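Local coordinates for cytolethal distending toxin subunit A (Haemophilus ducreyi, PDB 1SR4), which probably forms, together with CdtC, a lectin-like heterodimer required for delivery of the genotoxic subunit CdtB to host cells, at residues A[59-64]-A[110-115]; A[74-79]-A[94-99]; A[126-131]-A[161-166]; A[145-148]-A[152-155]; A[177-182]-A[189-194]. All coordinates share one frame; numbering follows the deposited sequence.

Interaction 1 of 5, residues A[59-64]-A[110-115]; sequences NFMTLM and FRFVNQ
With CG of Phe60 turned beside its own backbone N (chi1 -58°) and the Gln115 chain extended (chi1 and chi2 both 175°), the glutamine lies across the phenyl ring at about a right angle. Its CG stands over the ring face, 3.8 Å from the Phe60 centroid, a CH-pi contact. The flat amide then stacks on the ring, the planes 21° apart, and NE2 comes to 3.6 Å from Phe60 CD2. OE1 of Gln115 is bonded to Asn98 ND2, which limits how the amide can turn. Farther along, Leu63 CD1 sits over one face of the Phe112 ring, 4.0 Å from its centroid, while Met61 CE meets the same ring at its edge, 4.3 Å from Phe112 CE1. The segments do not pair as strands here: 62-65 is hydrogen-bonded to 189-196, and 110-114 to 99-103. The contact thus packs two separate sheets of the beta-trefoil together near the centre of the chain, with Met101 of strand 99-103 beside Phe112 and Leu195 of strand 189-196 beside Leu63.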
# COMPACT_ATOMS: atom_id res chain seq x y z
N ASN A 59 0.78 -3.48 -13.38
CA ASN A 59 -0.29 -2.51 -13.62
C ASN A 59 -1.71 -3.03 -13.45
O ASN A 59 -2.66 -2.25 -13.48
CB ASN A 59 -0.13 -1.89 -15.00
CG ASN A 59 1.21 -1.20 -15.17
OD1 ASN A 59 1.62 -0.41 -14.32
ND2 ASN A 59 1.91 -1.50 -16.26
N PHE A 60 -1.85 -4.34 -13.26
CA PHE A 60 -3.18 -4.91 -13.15
C PHE A 60 -3.48 -5.53 -11.80
O PHE A 60 -2.60 -5.79 -11.01
CB PHE A 60 -3.36 -5.94 -14.27
CG PHE A 60 -3.17 -5.35 -15.62
CD1 PHE A 60 -4.22 -4.69 -16.25
CD2 PHE A 60 -1.92 -5.36 -16.22
CE1 PHE A 60 -4.02 -4.03 -17.45
CE2 PHE A 60 -1.71 -4.70 -17.44
CZ PHE A 60 -2.76 -4.04 -18.05
N MET A 61 -4.76 -5.76 -11.56
CA MET A 61 -5.21 -6.33 -10.31
C MET A 61 -6.58 -6.95 -10.51
O MET A 61 -7.13 -6.92 -11.62
CB MET A 61 -5.27 -5.22 -9.26
CG MET A 61 -5.98 -3.93 -9.72
SD MET A 61 -7.79 -4.00 -9.77
CE MET A 61 -8.13 -3.71 -8.02
N THR A 62 -7.13 -7.52 -9.44
CA THR A 62 -8.49 -8.04 -9.50
C THR A 62 -9.26 -7.46 -8.32
O THR A 62 -8.68 -7.03 -7.32
CB THR A 62 -8.58 -9.58 -9.39
OG1 THR A 62 -7.89 -10.00 -8.21
CG2 THR A 62 -8.00 -10.26 -10.63
N LEU A 63 -10.58 -7.43 -8.46
CA LEU A 63 -11.47 -6.98 -7.40
C LEU A 63 -12.04 -8.32 -6.95
O LEU A 63 -12.74 -9.00 -7.72
CB LEU A 63 -12.57 -6.08 -7.98
CG LEU A 63 -12.01 -4.75 -8.51
CD1 LEU A 63 -13.07 -3.95 -9.26
CD2 LEU A 63 -11.46 -3.97 -7.32
N MET A 64 -11.69 -8.72 -5.74
CA MET A 64 -12.10 -10.02 -5.22
C MET A 64 -13.13 -9.92 -4.10
O MET A 64 -12.94 -9.17 -3.15
CB MET A 64 -10.86 -10.77 -4.69
CG MET A 64 -11.18 -12.15 -4.08
SD MET A 64 -9.79 -12.92 -3.17
CE MET A 64 -8.58 -13.27 -4.46
N PHE A 110 -11.93 6.58 -9.12
CA PHE A 110 -11.16 5.65 -9.93
C PHE A 110 -12.01 5.02 -11.01
O PHE A 110 -13.25 4.97 -10.92
CB PHE A 110 -10.60 4.54 -9.04
CG PHE A 110 -9.61 5.03 -8.03
CD1 PHE A 110 -8.29 5.27 -8.40
CD2 PHE A 110 -10.00 5.28 -6.71
CE1 PHE A 110 -7.36 5.77 -7.48
CE2 PHE A 110 -9.08 5.77 -5.78
CZ PHE A 110 -7.76 6.01 -6.17
N ARG A 111 -11.34 4.55 -12.05
CA ARG A 111 -12.00 3.86 -13.14
C ARG A 111 -11.20 2.58 -13.34
O ARG A 111 -10.02 2.50 -12.96
CB ARG A 111 -12.00 4.71 -14.39
CG ARG A 111 -10.67 4.79 -15.07
CD ARG A 111 -10.90 5.27 -16.47
NE ARG A 111 -9.67 5.38 -17.24
CZ ARG A 111 -9.62 5.90 -18.46
NH1 ARG A 111 -10.74 6.35 -19.02
NH2 ARG A 111 -8.47 5.99 -19.10
N PHE A 112 -11.84 1.58 -13.94
CA PHE A 112 -11.22 0.28 -14.17
C PHE A 112 -11.20 -0.11 -15.64
O PHE A 112 -12.25 -0.24 -16.27
CB PHE A 112 -11.97 -0.78 -13.36
CG PHE A 112 -11.94 -0.54 -11.87
CD1 PHE A 112 -10.94 -1.11 -11.09
CD2 PHE A 112 -12.89 0.29 -11.27
CE1 PHE A 112 -10.89 -0.85 -9.72
CE2 PHE A 112 -12.85 0.55 -9.90
CZ PHE A 112 -11.85 -0.02 -9.12
N VAL A 113 -10.01 -0.30 -16.17
CA VAL A 113 -9.81 -0.66 -17.58
C VAL A 113 -9.47 -2.14 -17.72
O VAL A 113 -8.51 -2.63 -17.12
CB VAL A 113 -8.67 0.20 -18.16
CG1 VAL A 113 -8.62 0.04 -19.70
CG2 VAL A 113 -8.90 1.67 -17.76
N ASN A 114 -10.23 -2.86 -18.53
CA ASN A 114 -9.98 -4.29 -18.70
C ASN A 114 -8.64 -4.57 -19.36
O ASN A 114 -8.30 -3.94 -20.36
CB ASN A 114 -11.10 -4.93 -19.53
CG ASN A 114 -11.11 -6.44 -19.41
OD1 ASN A 114 -10.59 -7.15 -20.28
ND2 ASN A 114 -11.70 -6.94 -18.33
N GLN A 115 -7.88 -5.52 -18.80
CA GLN A 115 -6.57 -5.84 -19.35
C GLN A 115 -6.63 -6.35 -20.77
O GLN A 115 -5.83 -5.96 -21.61
CB GLN A 115 -5.85 -6.90 -18.51
CG GLN A 115 -4.53 -7.33 -19.14
CD GLN A 115 -3.74 -8.29 -18.28
OE1 GLN A 115 -4.31 -9.10 -17.54
NE2 GLN A 115 -2.41 -8.22 -18.39

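Interaction 2 of 5, residues A[74-79]-A[94-99]; sequences WALAKR and GNIRNW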
# COMPACT_ATOMS: atom_id res chain seq x y z
N TRP A 74 -17.88 -11.33 -18.86
CA TRP A 74 -18.24 -12.72 -19.16
C TRP A 74 -18.47 -12.70 -20.69
O TRP A 74 -17.62 -13.17 -21.44
CB TRP A 74 -19.49 -13.18 -18.41
CG TRP A 74 -19.83 -14.59 -18.74
CD1 TRP A 74 -19.05 -15.70 -18.51
CD2 TRP A 74 -20.99 -15.06 -19.43
NE1 TRP A 74 -19.66 -16.82 -19.03
CE2 TRP A 74 -20.85 -16.46 -19.60
CE3 TRP A 74 -22.13 -14.43 -19.94
CZ2 TRP A 74 -21.81 -17.24 -20.25
CZ3 TRP A 74 -23.10 -15.21 -20.59
CH2 TRP A 74 -22.93 -16.59 -20.73
N ALA A 75 -19.60 -12.14 -21.14
CA ALA A 75 -19.86 -12.03 -22.58
C ALA A 75 -18.94 -10.91 -23.05
O ALA A 75 -18.96 -9.80 -22.49
CB ALA A 75 -21.33 -11.67 -22.85
N LEU A 76 -18.13 -11.20 -24.06
CA LEU A 76 -17.15 -10.24 -24.55
C LEU A 76 -17.63 -8.97 -25.24
O LEU A 76 -16.94 -7.96 -25.18
CB LEU A 76 -16.17 -10.96 -25.49
CG LEU A 76 -15.41 -12.18 -24.95
CD1 LEU A 76 -14.49 -12.74 -26.05
CD2 LEU A 76 -14.60 -11.79 -23.72
N ALA A 77 -18.78 -9.00 -25.89
CA ALA A 77 -19.26 -7.81 -26.58
C ALA A 77 -19.51 -6.67 -25.58
O ALA A 77 -19.92 -6.91 -24.44
CB ALA A 77 -20.55 -8.12 -27.35
N LYS A 78 -19.25 -5.44 -26.02
CA LYS A 78 -19.45 -4.27 -25.18
C LYS A 78 -20.88 -4.16 -24.66
O LYS A 78 -21.82 -4.60 -25.31
CB LYS A 78 -19.09 -3.00 -25.96
CG LYS A 78 -17.61 -2.88 -26.29
CD LYS A 78 -17.33 -1.58 -27.04
CE LYS A 78 -17.53 -1.74 -28.53
NZ LYS A 78 -16.41 -2.53 -29.12
N ARG A 79 -21.01 -3.58 -23.47
CA ARG A 79 -22.29 -3.35 -22.81
C ARG A 79 -22.96 -4.56 -22.17
O ARG A 79 -24.09 -4.48 -21.69
CB ARG A 79 -23.28 -2.61 -23.73
CG ARG A 79 -22.79 -1.19 -24.07
CD ARG A 79 -23.88 -0.28 -24.66
NE ARG A 79 -24.89 0.12 -23.68
CZ ARG A 79 -24.71 1.06 -22.74
NH1 ARG A 79 -23.56 1.71 -22.63
NH2 ARG A 79 -25.70 1.35 -21.90
N GLY A 94 -9.16 -16.20 -18.91
CA GLY A 94 -7.96 -15.45 -19.25
C GLY A 94 -7.95 -14.05 -18.65
O GLY A 94 -8.59 -13.77 -17.62
N ASN A 95 -7.25 -13.14 -19.31
CA ASN A 95 -7.08 -11.78 -18.81
C ASN A 95 -8.30 -10.83 -18.81
O ASN A 95 -8.16 -9.65 -18.47
CB ASN A 95 -5.89 -11.12 -19.53
CG ASN A 95 -4.58 -11.90 -19.34
OD1 ASN A 95 -4.49 -12.78 -18.48
ND2 ASN A 95 -3.57 -11.56 -20.13
N ILE A 96 -9.49 -11.32 -19.19
CA ILE A 96 -10.67 -10.46 -19.15
C ILE A 96 -11.08 -10.30 -17.67
O ILE A 96 -11.98 -9.52 -17.34
CB ILE A 96 -11.87 -11.07 -19.92
CG1 ILE A 96 -12.35 -12.35 -19.22
CG2 ILE A 96 -11.49 -11.33 -21.37
CD1 ILE A 96 -13.65 -12.93 -19.82
N ARG A 97 -10.38 -11.04 -16.80
CA ARG A 97 -10.64 -11.00 -15.35
C ARG A 97 -9.79 -9.96 -14.61
O ARG A 97 -10.03 -9.69 -13.43
CB ARG A 97 -10.38 -12.38 -14.76
CG ARG A 97 -11.34 -13.45 -15.26
CD ARG A 97 -10.90 -14.83 -14.77
NE ARG A 97 -9.58 -15.16 -15.29
CZ ARG A 97 -8.84 -16.18 -14.83
NH1 ARG A 97 -9.31 -16.97 -13.87
NH2 ARG A 97 -7.63 -16.38 -15.32
N ASN A 98 -8.81 -9.39 -15.30
CA ASN A 98 -7.90 -8.40 -14.72
C ASN A 98 -8.21 -6.99 -15.16
O ASN A 98 -8.59 -6.76 -16.30
CB ASN A 98 -6.43 -8.73 -15.08
CG ASN A 98 -6.01 -10.08 -14.58
OD1 ASN A 98 -6.28 -10.44 -13.43
ND2 ASN A 98 -5.33 -10.85 -15.43
N TRP A 99 -7.99 -6.04 -14.25
CA TRP A 99 -8.26 -4.65 -14.53
C TRP A 99 -7.11 -3.76 -14.10
O TRP A 99 -6.35 -4.11 -13.19
CB TRP A 99 -9.51 -4.19 -13.76
CG TRP A 99 -10.71 -5.05 -13.97
CD1 TRP A 99 -11.04 -6.19 -13.29
CD2 TRP A 99 -11.75 -4.85 -14.93
NE1 TRP A 99 -12.23 -6.71 -13.76
CE2 TRP A 99 -12.69 -5.90 -14.77
CE3 TRP A 99 -11.99 -3.87 -15.91
CZ2 TRP A 99 -13.85 -6.00 -15.55
CZ3 TRP A 99 -13.15 -3.97 -16.69
CH2 TRP A 99 -14.06 -5.03 -16.50
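Leu76 and Ile96 meet where two loops of the beta-trefoil come together: the one after strand 69-73, and the short 3-10 turn that precedes strand 99-103. The tight part is small and wholly apolar. Leu76 CD2 lies 3.9 Å from Ile96 CG2 and 4.2 Å from Ile96 CD1, the two side chains crossing at about a right angle. Ile96 has CG1 between its backbone N and carbonyl carbon (chi1 65°), which turns CG2 toward the leucine methyl; CD1 follows at the end of the extended CG1 arm (chi2 173°). Val73, at the end of strand 69-73, packs on Ile96 too, and the isoleucine is buried.

The other side is loose. Leu76 and Trp74 are exposed, and Trp74 gives the contact little more than its carbonyl, with O 4.3 Å from Ile96 CD1. Its indole is turned instead to the rings of Tyr85 and Phe93, the first nearly parallel to it. Trp74, Leu76 and Tyr85 belong to the region 74-85, inferred to mediate binding to target cells; Phe93 lies outside it.

The turn that carries Ile96 is held by polar bonds of its own. Arg97 folds back along it, and its NE donates to Gly94 O at 2.9 Å, an almost straight bond (169°) with the acceptor near the guanidinium plane.

Interaction 3 of 5, residues A[126-131]-A[161-166]; sequences NGLIHD and RCVTYN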
# COMPACT_ATOMS: atom_id res chain seq x y z
N ASN A 126 -29.26 -1.74 -12.71
CA ASN A 126 -28.98 -2.28 -11.38
C ASN A 126 -27.72 -3.13 -11.31
O ASN A 126 -27.64 -4.04 -10.49
CB ASN A 126 -30.14 -3.13 -10.87
CG ASN A 126 -31.42 -2.33 -10.70
OD1 ASN A 126 -31.39 -1.15 -10.39
ND2 ASN A 126 -32.55 -2.99 -10.90
N GLY A 127 -26.74 -2.85 -12.17
CA GLY A 127 -25.51 -3.64 -12.15
C GLY A 127 -24.34 -2.93 -12.81
O GLY A 127 -24.29 -1.71 -12.86
N LEU A 128 -23.40 -3.71 -13.33
CA LEU A 128 -22.24 -3.14 -13.98
C LEU A 128 -22.09 -3.77 -15.36
O LEU A 128 -22.44 -4.92 -15.54
CB LEU A 128 -20.96 -3.45 -13.18
CG LEU A 128 -20.82 -2.92 -11.74
CD1 LEU A 128 -19.53 -3.51 -11.13
CD2 LEU A 128 -20.78 -1.38 -11.73
N ILE A 129 -21.57 -3.01 -16.31
CA ILE A 129 -21.31 -3.54 -17.65
C ILE A 129 -19.92 -3.04 -17.97
O ILE A 129 -19.28 -2.43 -17.11
CB ILE A 129 -22.29 -2.95 -18.71
CG1 ILE A 129 -22.09 -1.43 -18.82
CG2 ILE A 129 -23.73 -3.32 -18.36
CD1 ILE A 129 -22.94 -0.76 -19.91
N HIS A 130 -19.42 -3.32 -19.17
CA HIS A 130 -18.13 -2.79 -19.59
C HIS A 130 -18.43 -2.12 -20.94
O HIS A 130 -19.25 -2.62 -21.71
CB HIS A 130 -17.06 -3.89 -19.71
CG HIS A 130 -17.31 -4.89 -20.80
ND1 HIS A 130 -16.56 -4.93 -21.96
CD2 HIS A 130 -18.18 -5.92 -20.87
CE1 HIS A 130 -16.97 -5.94 -22.70
NE2 HIS A 130 -17.95 -6.56 -22.07
N ASP A 131 -17.81 -0.97 -21.19
CA ASP A 131 -18.03 -0.25 -22.45
C ASP A 131 -16.83 0.63 -22.75
O ASP A 131 -15.90 0.75 -21.93
CB ASP A 131 -19.30 0.62 -22.37
CG ASP A 131 -19.88 0.97 -23.76
OD1 ASP A 131 -19.37 0.48 -24.79
OD2 ASP A 131 -20.86 1.72 -23.80
N ARG A 161 -24.80 4.37 -5.54
CA ARG A 161 -25.09 3.04 -5.00
C ARG A 161 -23.82 2.18 -5.00
O ARG A 161 -22.90 2.43 -5.76
CB ARG A 161 -26.19 2.36 -5.84
CG ARG A 161 -27.54 3.08 -5.76
CD ARG A 161 -28.70 2.16 -6.17
NE ARG A 161 -28.67 1.79 -7.59
CZ ARG A 161 -29.51 0.91 -8.14
NH1 ARG A 161 -30.42 0.32 -7.39
NH2 ARG A 161 -29.45 0.63 -9.43
N CYS A 162 -23.78 1.16 -4.15
CA CYS A 162 -22.61 0.31 -4.03
C CYS A 162 -22.71 -1.05 -4.71
O CYS A 162 -23.79 -1.64 -4.81
CB CYS A 162 -22.28 0.14 -2.54
SG CYS A 162 -21.57 1.68 -1.87
N VAL A 163 -21.57 -1.53 -5.19
CA VAL A 163 -21.47 -2.82 -5.87
C VAL A 163 -21.72 -3.92 -4.84
O VAL A 163 -20.97 -4.09 -3.88
CB VAL A 163 -20.09 -2.96 -6.53
CG1 VAL A 163 -20.00 -4.28 -7.29
CG2 VAL A 163 -19.86 -1.77 -7.46
N THR A 164 -22.78 -4.68 -5.08
CA THR A 164 -23.25 -5.73 -4.18
C THR A 164 -23.22 -7.11 -4.84
O THR A 164 -23.40 -7.22 -6.06
CB THR A 164 -24.72 -5.41 -3.79
OG1 THR A 164 -24.78 -4.05 -3.34
CG2 THR A 164 -25.24 -6.35 -2.70
N TYR A 165 -23.00 -8.16 -4.05
CA TYR A 165 -22.97 -9.51 -4.60
C TYR A 165 -23.36 -10.52 -3.54
O TYR A 165 -23.34 -10.21 -2.35
CB TYR A 165 -21.56 -9.85 -5.12
CG TYR A 165 -20.51 -9.86 -4.03
CD1 TYR A 165 -20.14 -11.05 -3.40
CD2 TYR A 165 -19.92 -8.67 -3.61
CE1 TYR A 165 -19.20 -11.05 -2.36
CE2 TYR A 165 -18.98 -8.65 -2.59
CZ TYR A 165 -18.62 -9.84 -1.96
OH TYR A 165 -17.72 -9.79 -0.92
N ASN A 166 -23.70 -11.73 -3.97
CA ASN A 166 -24.05 -12.79 -3.03
C ASN A 166 -22.85 -13.71 -2.84
O ASN A 166 -22.46 -14.40 -3.77
CB ASN A 166 -25.23 -13.60 -3.57
CG ASN A 166 -25.00 -14.10 -5.00
OD1 ASN A 166 -24.69 -13.32 -5.91
ND2 ASN A 166 -25.15 -15.41 -5.20
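Arg161, Asn126, Leu128 and Val163 join two hairpins of the beta-trefoil, the strand pair 120-124/127-131 and the pair 162-165/176-179. Arg161 and Asn126 have the largest buried areas, and they meet at the outer end. The arginine chain bends at chi3 (-67°), swinging the guanidinium over to the asparagine amide, the two planes standing 69° apart. NE of the same arginine is bonded to Gln159 OE1, a second tie that would resist rotation of the head group.

Inward from this polar end the contact turns apolar. Leu128, with CG beside its backbone N, sends CD1 against the branched end of Val163, 3.9 Å from CG1 and 4.1 Å from CG2, the side chains crossing at about a right angle. Val121 lies against the leucine, and Val176 and Leu178 against the valine, so both belong to the buried interior. At the outer end Arg161 NH2 donates to Asn126 OD1 over 2.8 Å, nearly straight at 173°; the donor lies in the plane of the asparagine carbonyl, on a lone pair, and OD1 in turn lies in the guanidinium plane, at its edge.

Interaction 4 of 5, residues A[145-148]-A[152-155]; sequences LPTD and VVIK
Leu145 and Val153 form an antiparallel hydrogen-bonded pair, the two strands exchanging backbone bonds: Leu145 N to Val153 O at 2.8 Å and Val153 N to Leu145 O at 2.9 Å. Leu145 O also receives a CA-H...O contact from Val152 CA at 3.4 Å. Next comes the non-hydrogen-bonded pair Pro146 and Val152, CA atoms 4.4 Å apart, where proline has no N-H to give. On the face carrying Leu145 and Val153, CD1 of Leu145 reaches 4.3 Å from Val153 CG1 and 4.2 Å from CD of Lys155, whose extended chain lies alongside. Thr147 turns CG2 to Val153 CG2, 4.2 Å away, while its OG1 is held by Ser149 OG and Ala151 O in the hairpin turn. Phe253 of CdtB packs on Pro146. The bonds between the strands satisfy the inner backbone groups of hairpin 142-146/152-156, leaving aliphatic side chains to pack on Ile155 and Leu156 of CdtC, while the backbone of Pro146 and Asp148 hydrogen-bonds to that subunit.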
# COMPACT_ATOMS: atom_id res chain seq x y z
N LEU A 145 -14.55 3.25 -0.73
CA LEU A 145 -14.62 3.63 0.67
C LEU A 145 -13.94 2.56 1.53
O LEU A 145 -14.39 1.42 1.59
CB LEU A 145 -16.09 3.76 1.08
CG LEU A 145 -17.08 4.41 0.08
CD1 LEU A 145 -18.51 4.19 0.56
CD2 LEU A 145 -16.79 5.90 -0.05
N PRO A 146 -12.86 2.92 2.21
CA PRO A 146 -12.18 1.93 3.05
C PRO A 146 -13.02 1.50 4.24
O PRO A 146 -13.82 2.29 4.75
CB PRO A 146 -10.90 2.66 3.47
CG PRO A 146 -11.37 4.10 3.59
CD PRO A 146 -12.26 4.26 2.35
N THR A 147 -12.86 0.25 4.66
CA THR A 147 -13.59 -0.25 5.83
C THR A 147 -12.53 -0.42 6.91
O THR A 147 -11.33 -0.34 6.61
CB THR A 147 -14.21 -1.62 5.58
OG1 THR A 147 -13.17 -2.60 5.49
CG2 THR A 147 -15.04 -1.63 4.30
N ASP A 148 -12.94 -0.67 8.15
CA ASP A 148 -11.93 -0.83 9.18
C ASP A 148 -11.14 -2.14 9.16
O ASP A 148 -10.29 -2.37 10.02
CB ASP A 148 -12.51 -0.60 10.58
CG ASP A 148 -13.70 -1.46 10.89
OD1 ASP A 148 -13.99 -2.43 10.15
OD2 ASP A 148 -14.35 -1.16 11.91
N VAL A 152 -12.54 -2.73 0.94
CA VAL A 152 -13.19 -1.51 0.44
C VAL A 152 -14.61 -1.78 -0.05
O VAL A 152 -14.97 -2.92 -0.38
CB VAL A 152 -12.42 -0.86 -0.76
CG1 VAL A 152 -11.02 -0.42 -0.34
CG2 VAL A 152 -12.34 -1.85 -1.94
N VAL A 153 -15.42 -0.73 -0.08
CA VAL A 153 -16.76 -0.82 -0.62
C VAL A 153 -16.66 0.03 -1.89
O VAL A 153 -16.02 1.10 -1.87
CB VAL A 153 -17.81 -0.29 0.38
CG1 VAL A 153 -19.13 0.06 -0.32
CG2 VAL A 153 -18.08 -1.38 1.40
N ILE A 154 -17.23 -0.44 -2.99
CA ILE A 154 -17.14 0.27 -4.27
C ILE A 154 -18.44 1.01 -4.57
O ILE A 154 -19.48 0.40 -4.79
CB ILE A 154 -16.84 -0.70 -5.40
CG1 ILE A 154 -15.57 -1.50 -5.06
CG2 ILE A 154 -16.68 0.06 -6.69
CD1 ILE A 154 -15.26 -2.63 -6.06
N LYS A 155 -18.37 2.34 -4.57
CA LYS A 155 -19.55 3.15 -4.80
C LYS A 155 -19.60 3.82 -6.16
O LYS A 155 -18.68 4.55 -6.56
CB LYS A 155 -19.62 4.22 -3.70
CG LYS A 155 -20.92 5.01 -3.65
CD LYS A 155 -20.87 5.99 -2.48
CE LYS A 155 -22.22 6.65 -2.23
NZ LYS A 155 -22.09 7.68 -1.14

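Interaction 5 of 5, residues A[177-182]-A[189-194]; sequences TLSVCD and RDQTWY
Asp182 and Arg189 form a salt bridge, NH1 of the arginine lying 2.7 Å from OD1, which uses its syn lone pair; OD2 takes a weaker share of the same nitrogen. The carboxylate stands almost upright to the guanidinium plane, at 83°. NH2 of Arg189 spreads to Ser179 OG at 3.0 Å and, weakly, to Val180 O. That carbonyl also accepts from Gln191 NE2 at 2.8 Å, the donor above the carbonyl plane. An extended Arg189 chain (chi1 178°) carries the head group this far from its backbone. In this part of the beta-trefoil, after strand 176-179, the chain makes an inverse gamma turn centred on Cys181, which is disulfide-bonded to Cys162. Farther out, Thr164 OG1 is bonded both to Ser179 OG and to Gln191 NE2, Gly183 N is bonded to Gln191 OE1, and Ala184 N to Asp182 OD1. Around Gln191 an Asx turn forms: Asp190 OD1 accepts from Thr192 N at 2.8 Å, and also from Thr192 OG1 at 2.7 Å.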
# COMPACT_ATOMS: atom_id res chain seq x y z
N THR A 177 -24.73 -6.55 -8.44
CA THR A 177 -25.75 -5.53 -8.59
C THR A 177 -25.31 -4.25 -7.91
O THR A 177 -24.22 -4.19 -7.34
CB THR A 177 -27.07 -5.99 -7.92
OG1 THR A 177 -26.83 -6.27 -6.54
CG2 THR A 177 -27.61 -7.26 -8.58
N LEU A 178 -26.17 -3.24 -7.98
CA LEU A 178 -25.93 -1.97 -7.32
C LEU A 178 -27.09 -1.76 -6.35
O LEU A 178 -28.25 -1.93 -6.73
CB LEU A 178 -25.90 -0.83 -8.33
CG LEU A 178 -24.67 -0.78 -9.24
CD1 LEU A 178 -24.81 0.34 -10.26
CD2 LEU A 178 -23.43 -0.57 -8.36
N SER A 179 -26.79 -1.42 -5.10
CA SER A 179 -27.86 -1.17 -4.14
C SER A 179 -27.40 -0.19 -3.07
O SER A 179 -26.25 0.25 -3.07
CB SER A 179 -28.36 -2.48 -3.50
OG SER A 179 -27.31 -3.14 -2.80
N VAL A 180 -28.29 0.16 -2.15
CA VAL A 180 -27.95 1.13 -1.12
C VAL A 180 -26.68 0.73 -0.38
O VAL A 180 -26.48 -0.44 -0.03
CB VAL A 180 -29.14 1.32 -0.12
CG1 VAL A 180 -29.44 0.01 0.60
CG2 VAL A 180 -28.82 2.41 0.87
N CYS A 181 -25.80 1.70 -0.16
CA CYS A 181 -24.54 1.43 0.52
C CYS A 181 -24.68 1.27 2.03
O CYS A 181 -24.57 2.25 2.75
CB CYS A 181 -23.55 2.57 0.27
SG CYS A 181 -23.18 2.88 -1.49
N ASP A 182 -24.92 0.06 2.51
CA ASP A 182 -25.03 -0.11 3.95
C ASP A 182 -23.86 -0.92 4.50
O ASP A 182 -23.74 -1.11 5.72
CB ASP A 182 -26.35 -0.76 4.33
CG ASP A 182 -26.66 -1.99 3.51
OD1 ASP A 182 -25.72 -2.64 2.99
OD2 ASP A 182 -27.86 -2.32 3.39
N ARG A 189 -25.85 -11.19 0.63
CA ARG A 189 -25.65 -9.80 0.23
C ARG A 189 -24.43 -9.23 0.95
O ARG A 189 -24.45 -9.04 2.16
CB ARG A 189 -26.92 -9.01 0.60
CG ARG A 189 -26.85 -7.52 0.30
CD ARG A 189 -28.22 -6.83 0.51
NE ARG A 189 -28.18 -5.45 0.01
CZ ARG A 189 -27.70 -4.42 0.70
NH1 ARG A 189 -27.25 -4.60 1.94
NH2 ARG A 189 -27.64 -3.21 0.14
N ASP A 190 -23.37 -8.96 0.19
CA ASP A 190 -22.13 -8.44 0.77
C ASP A 190 -21.67 -7.30 -0.13
O ASP A 190 -21.92 -7.32 -1.34
CB ASP A 190 -21.09 -9.56 0.79
CG ASP A 190 -19.92 -9.28 1.73
OD1 ASP A 190 -19.43 -8.14 1.84
OD2 ASP A 190 -19.44 -10.26 2.33
N GLN A 191 -21.02 -6.30 0.45
CA GLN A 191 -20.54 -5.18 -0.35
C GLN A 191 -19.05 -4.96 -0.15
O GLN A 191 -18.52 -3.92 -0.57
CB GLN A 191 -21.31 -3.89 -0.01
CG GLN A 191 -22.81 -3.96 -0.29
CD GLN A 191 -23.51 -2.64 -0.02
OE1 GLN A 191 -23.17 -1.93 0.94
NE2 GLN A 191 -24.50 -2.30 -0.85
N THR A 192 -18.36 -5.91 0.48
CA THR A 192 -16.92 -5.70 0.67
C THR A 192 -16.11 -6.45 -0.38
O THR A 192 -16.39 -7.61 -0.70
CB THR A 192 -16.44 -6.11 2.10
OG1 THR A 192 -16.93 -7.40 2.43
CG2 THR A 192 -16.96 -5.13 3.14
N TRP A 193 -15.10 -5.76 -0.89
CA TRP A 193 -14.20 -6.26 -1.92
C TRP A 193 -12.76 -6.08 -1.49
O TRP A 193 -12.46 -5.19 -0.70
CB TRP A 193 -14.40 -5.46 -3.20
CG TRP A 193 -15.74 -5.65 -3.84
CD1 TRP A 193 -16.91 -4.96 -3.57
CD2 TRP A 193 -16.06 -6.60 -4.86
NE1 TRP A 193 -17.93 -5.45 -4.37
CE2 TRP A 193 -17.43 -6.45 -5.16
CE3 TRP A 193 -15.31 -7.57 -5.54
CZ2 TRP A 193 -18.08 -7.24 -6.13
CZ3 TRP A 193 -15.95 -8.36 -6.50
CH2 TRP A 193 -17.32 -8.18 -6.78
N TYR A 194 -11.86 -6.93 -2.01
CA TYR A 194 -10.44 -6.77 -1.71
C TYR A 194 -9.71 -6.34 -2.98
O TYR A 194 -10.04 -6.78 -4.09
CB TYR A 194 -9.79 -8.07 -1.22
CG TYR A 194 -10.63 -8.90 -0.25
CD1 TYR A 194 -11.16 -8.34 0.91
CD2 TYR A 194 -10.86 -10.26 -0.49
CE1 TYR A 194 -11.90 -9.14 1.83
CE2 TYR A 194 -11.60 -11.05 0.40
CZ TYR A 194 -12.11 -10.49 1.56
OH TYR A 194 -12.83 -11.29 2.43

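All five contacts belong to one beta-trefoil. Along the chain interaction 1 spans interaction 2, interaction 3 then spans interaction 4, and interaction 5 follows. Interaction 1 lies nearest the centre of the chain, about 11 Å from interaction 2 and 15 Å from interaction 3, centre to centre. Its strand 62-65 pairs with 189-196 of interaction 5, through Met64 and Tyr194, which draws the early and late parts of the chain together. The centre of interaction 5 lies about 9 Å from those of interactions 3 and 4; the Cys162-Cys181 disulfide ties 3 to 5. Interactions 2 and 4 lie on opposite sides, centres about 24 Å apart, so the part of the inferred cell-binding region in interaction 2 lies away from the hairpin of interaction 4.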